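Local coordinates for protein serine protease inhibitor (Schistosoma haematobium, PDB 3STO) that probably inhibits serine-type endopeptidases, as other members of the serpin family do, at residues V222-Q227 and S292-K297. Residues are numbered along the deposited sequence; the frame is centred on the assembly and turned at random.
Sequences VDMMTQ and SLRLPK
Met225 and Leu295 face each other as a hydrogen-bonded pair in sheet C of the serpin fold, where strands 218-236 and 287-305 run antiparallel as the central pair between 208-215 and 373-376. Two backbone bonds close this pair, and two more do the same for Gln227 and Leu293; of these, Leu293 N to Gln227 O (2.7 Å) is nearly straight at 174°. Beyond them Lys297 N reaches Asp223 O (2.9 Å), and a water bridges Asp223 N and Lys297 O. Pro296, lacking an N-H, suits its non-hydrogen-bonded place opposite Met224, where pairing with strand 218-236 uses no N-H.

On the face of Met225, Leu293 and Leu295, the flexible methionine (here selenomethionine) and the branched leucine lie side by side, Met225 CE meeting Leu295 CD2 at 3.7 Å; Phe202 touches Met225. On the other face Met224, with CG anti to its N (chi1 -170°) and its chain bent beyond, lays SE 3.8 Å from Pro296 CD, and Glu210 of strand 208-215 also touches its side chain. Thr226 CG2 rests along the aliphatic part of Arg294, 3.9 Å from its CD, which leaves the guanidinium to pair with Glu210.

The polar ends have salt-bridge partners elsewhere: Asp223 OD1 with Lys209, Lys297 NZ with Glu350. Their charged groups do not meet; instead, the lysine methylene chain crosses the aspartate stem, Lys297 CD lying 3.5 Å from Asp223 CB.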
ATOM      1  N   VAL A 222       4.934 -24.695   6.032  1.00 25.67           N
ATOM      2  CA  VAL A 222       5.306 -23.337   6.361  1.00 25.17           C
ATOM      3  C   VAL A 222       5.968 -23.317   7.729  1.00 23.68           C
ATOM      4  O   VAL A 222       5.816 -24.258   8.517  1.00 24.87           O
ATOM      5  CB  VAL A 222       4.075 -22.376   6.364  1.00 24.90           C
ATOM      6  CG1 VAL A 222       3.491 -22.240   4.980  1.00 21.17           C
ATOM      7  CG2 VAL A 222       3.009 -22.845   7.360  1.00 23.03           C
ATOM      8  N   ASP A 223       6.709 -22.254   8.015  1.00 25.94           N
ATOM      9  CA  ASP A 223       7.148 -22.027   9.376  1.00 19.41           C
ATOM     10  C   ASP A 223       6.019 -21.337  10.128  1.00 20.48           C
ATOM     11  O   ASP A 223       5.686 -20.201   9.828  1.00 15.88           O
ATOM     12  CB  ASP A 223       8.423 -21.223   9.405  1.00 20.62           C
ATOM     13  CG  ASP A 223       9.606 -21.983   8.815  1.00 34.39           C
ATOM     14  OD1 ASP A 223       9.885 -23.127   9.253  1.00 33.35           O
ATOM     15  OD2 ASP A 223      10.270 -21.422   7.920  1.00 37.59           O
HETATM   16  N   MSE A 224       5.403 -22.061  11.065  1.00 21.49           N
HETATM   17  CA  MSE A 224       4.197 -21.599  11.749  1.00 17.65           C
HETATM   18  C   MSE A 224       4.536 -20.991  13.128  1.00 17.25           C
HETATM   19  O   MSE A 224       5.056 -21.664  14.013  1.00 24.05           O
HETATM   20  CB  MSE A 224       3.190 -22.754  11.865  1.00 19.91           C
HETATM   21  CG  MSE A 224       1.781 -22.381  12.351  1.00 25.07           C
HETATM   22 SE   MSE A 224       0.696 -21.385  10.967  1.00 45.11          SE
HETATM   23  CE  MSE A 224       0.028 -22.962   9.942  1.00 32.82           C
HETATM   24  N   MSE A 225       4.253 -19.709  13.294  1.00 24.25           N
HETATM   25  CA  MSE A 225       4.440 -19.033  14.570  1.00 19.62           C
HETATM   26  C   MSE A 225       3.204 -19.259  15.389  1.00 16.59           C
HETATM   27  O   MSE A 225       2.094 -19.411  14.852  1.00 21.01           O
HETATM   28  CB  MSE A 225       4.687 -17.538  14.379  1.00 21.92           C
HETATM   29  CG  MSE A 225       5.702 -17.248  13.280  1.00 29.23           C
HETATM   30 SE   MSE A 225       6.119 -15.336  13.112  1.00 43.44          SE
HETATM   31  CE  MSE A 225       4.342 -14.592  12.655  1.00 20.95           C
ATOM     32  N   THR A 226       3.403 -19.324  16.694  1.00 15.44           N
ATOM     33  CA  THR A 226       2.311 -19.690  17.582  1.00 22.99           C
ATOM     34  C   THR A 226       2.405 -18.826  18.825  1.00 15.47           C
ATOM     35  O   THR A 226       3.491 -18.485  19.263  1.00 16.01           O
ATOM     36  CB  THR A 226       2.350 -21.215  17.981  1.00 18.19           C
ATOM     37  OG1 THR A 226       3.560 -21.467  18.651  1.00 30.93           O
ATOM     38  CG2 THR A 226       2.348 -22.142  16.759  1.00 21.21           C
ATOM     39  N   GLN A 227       1.255 -18.479  19.383  1.00 16.52           N
ATOM     40  CA  GLN A 227       1.209 -17.745  20.622  1.00 19.42           C
ATOM     41  C   GLN A 227      -0.199 -17.762  21.234  1.00 31.26           C
ATOM     42  O   GLN A 227      -1.229 -17.890  20.531  1.00 21.40           O
ATOM     43  CB  GLN A 227       1.776 -16.329  20.407  1.00 31.00           C
ATOM     44  CG  GLN A 227       1.031 -15.170  21.035  1.00 25.15           C
ATOM     45  CD  GLN A 227       1.502 -13.810  20.474  1.00 36.91           C
ATOM     46  OE1 GLN A 227       0.773 -13.160  19.729  1.00 25.19           O
ATOM     47  NE2 GLN A 227       2.720 -13.391  20.830  1.00 23.17           N
ATOM     48  N   SER A 292      -5.572 -18.560  20.957  1.00 20.76           N
ATOM     49  CA  SER A 292      -4.488 -19.400  20.465  1.00 25.10           C
ATOM     50  C   SER A 292      -4.289 -19.027  18.986  1.00 22.25           C
ATOM     51  O   SER A 292      -5.131 -19.316  18.142  1.00 21.21           O
ATOM     52  CB  SER A 292      -4.859 -20.870  20.595  1.00 24.17           C
ATOM     53  OG  SER A 292      -3.957 -21.675  19.867  1.00 28.32           O
ATOM     54  N   LEU A 293      -3.193 -18.345  18.698  1.00 20.54           N
ATOM     55  CA  LEU A 293      -2.946 -17.819  17.370  1.00 23.65           C
ATOM     56  C   LEU A 293      -1.836 -18.592  16.686  1.00 23.74           C
ATOM     57  O   LEU A 293      -0.738 -18.707  17.219  1.00 20.26           O
ATOM     58  CB  LEU A 293      -2.558 -16.335  17.457  1.00 22.32           C
ATOM     59  CG  LEU A 293      -1.989 -15.624  16.218  1.00 28.09           C
ATOM     60  CD1 LEU A 293      -2.982 -15.653  15.083  1.00 19.68           C
ATOM     61  CD2 LEU A 293      -1.584 -14.162  16.534  1.00 17.95           C
ATOM     62  N   ARG A 294      -2.105 -19.111  15.497  1.00 20.52           N
ATOM     63  CA  ARG A 294      -1.008 -19.621  14.675  1.00 16.86           C
ATOM     64  C   ARG A 294      -0.972 -18.880  13.380  1.00 15.82           C
ATOM     65  O   ARG A 294      -1.994 -18.690  12.728  1.00 18.25           O
ATOM     66  CB  ARG A 294      -1.158 -21.105  14.391  1.00 25.91           C
ATOM     67  CG  ARG A 294      -1.410 -21.939  15.617  1.00 30.62           C
ATOM     68  CD  ARG A 294      -1.089 -23.367  15.311  1.00 27.56           C
ATOM     69  NE  ARG A 294      -1.552 -24.236  16.364  1.00 26.37           N
ATOM     70  CZ  ARG A 294      -2.244 -25.335  16.138  1.00 33.23           C
ATOM     71  NH1 ARG A 294      -2.538 -25.676  14.891  1.00 44.76           N
ATOM     72  NH2 ARG A 294      -2.627 -26.092  17.149  1.00 37.56           N
ATOM     73  N   LEU A 295       0.226 -18.512  12.982  1.00 14.52           N
ATOM     74  CA  LEU A 295       0.397 -17.583  11.899  1.00 19.57           C
ATOM     75  C   LEU A 295       1.699 -17.937  11.196  1.00 18.85           C
ATOM     76  O   LEU A 295       2.754 -17.974  11.818  1.00 19.65           O
ATOM     77  CB  LEU A 295       0.425 -16.129  12.449  1.00 13.67           C
ATOM     78  CG  LEU A 295       0.572 -14.954  11.473  1.00 25.75           C
ATOM     79  CD1 LEU A 295      -0.647 -14.885  10.531  1.00 20.66           C
ATOM     80  CD2 LEU A 295       0.790 -13.581  12.171  1.00 16.77           C
ATOM     81  N   PRO A 296       1.628 -18.162   9.877  1.00 25.60           N
ATOM     82  CA  PRO A 296       2.837 -18.390   9.076  1.00 25.43           C
ATOM     83  C   PRO A 296       3.809 -17.180   9.095  1.00 25.60           C
ATOM     84  O   PRO A 296       3.396 -16.015   9.096  1.00 21.06           O
ATOM     85  CB  PRO A 296       2.270 -18.603   7.654  1.00 20.39           C
ATOM     86  CG  PRO A 296       0.818 -18.818   7.835  1.00 19.25           C
ATOM     87  CD  PRO A 296       0.412 -18.096   9.043  1.00 17.22           C
ATOM     88  N   LYS A 297       5.103 -17.456   9.107  1.00 21.83           N
ATOM     89  CA  LYS A 297       6.050 -16.412   8.821  1.00 24.82           C
ATOM     90  C   LYS A 297       6.240 -16.406   7.299  1.00 32.03           C
ATOM     91  O   LYS A 297       6.332 -17.443   6.672  1.00 28.65           O
ATOM     92  CB  LYS A 297       7.360 -16.613   9.564  1.00 23.44           C
ATOM     93  CG  LYS A 297       8.208 -17.676   9.036  1.00 38.58           C
ATOM     94  CD  LYS A 297       9.360 -17.938  10.004  1.00 50.71           C
ATOM     95  CE  LYS A 297      10.059 -16.652  10.405  1.00 41.69           C
ATOM     96  NZ  LYS A 297      11.354 -16.942  11.126  1.00 50.03           N
TER
HETATM   97  O   HOH W   1       6.927 -20.001   6.154  1.00 31.25           O
HETATM   98  O   HOH W   2      -1.129 -21.089  20.030  1.00 26.47           O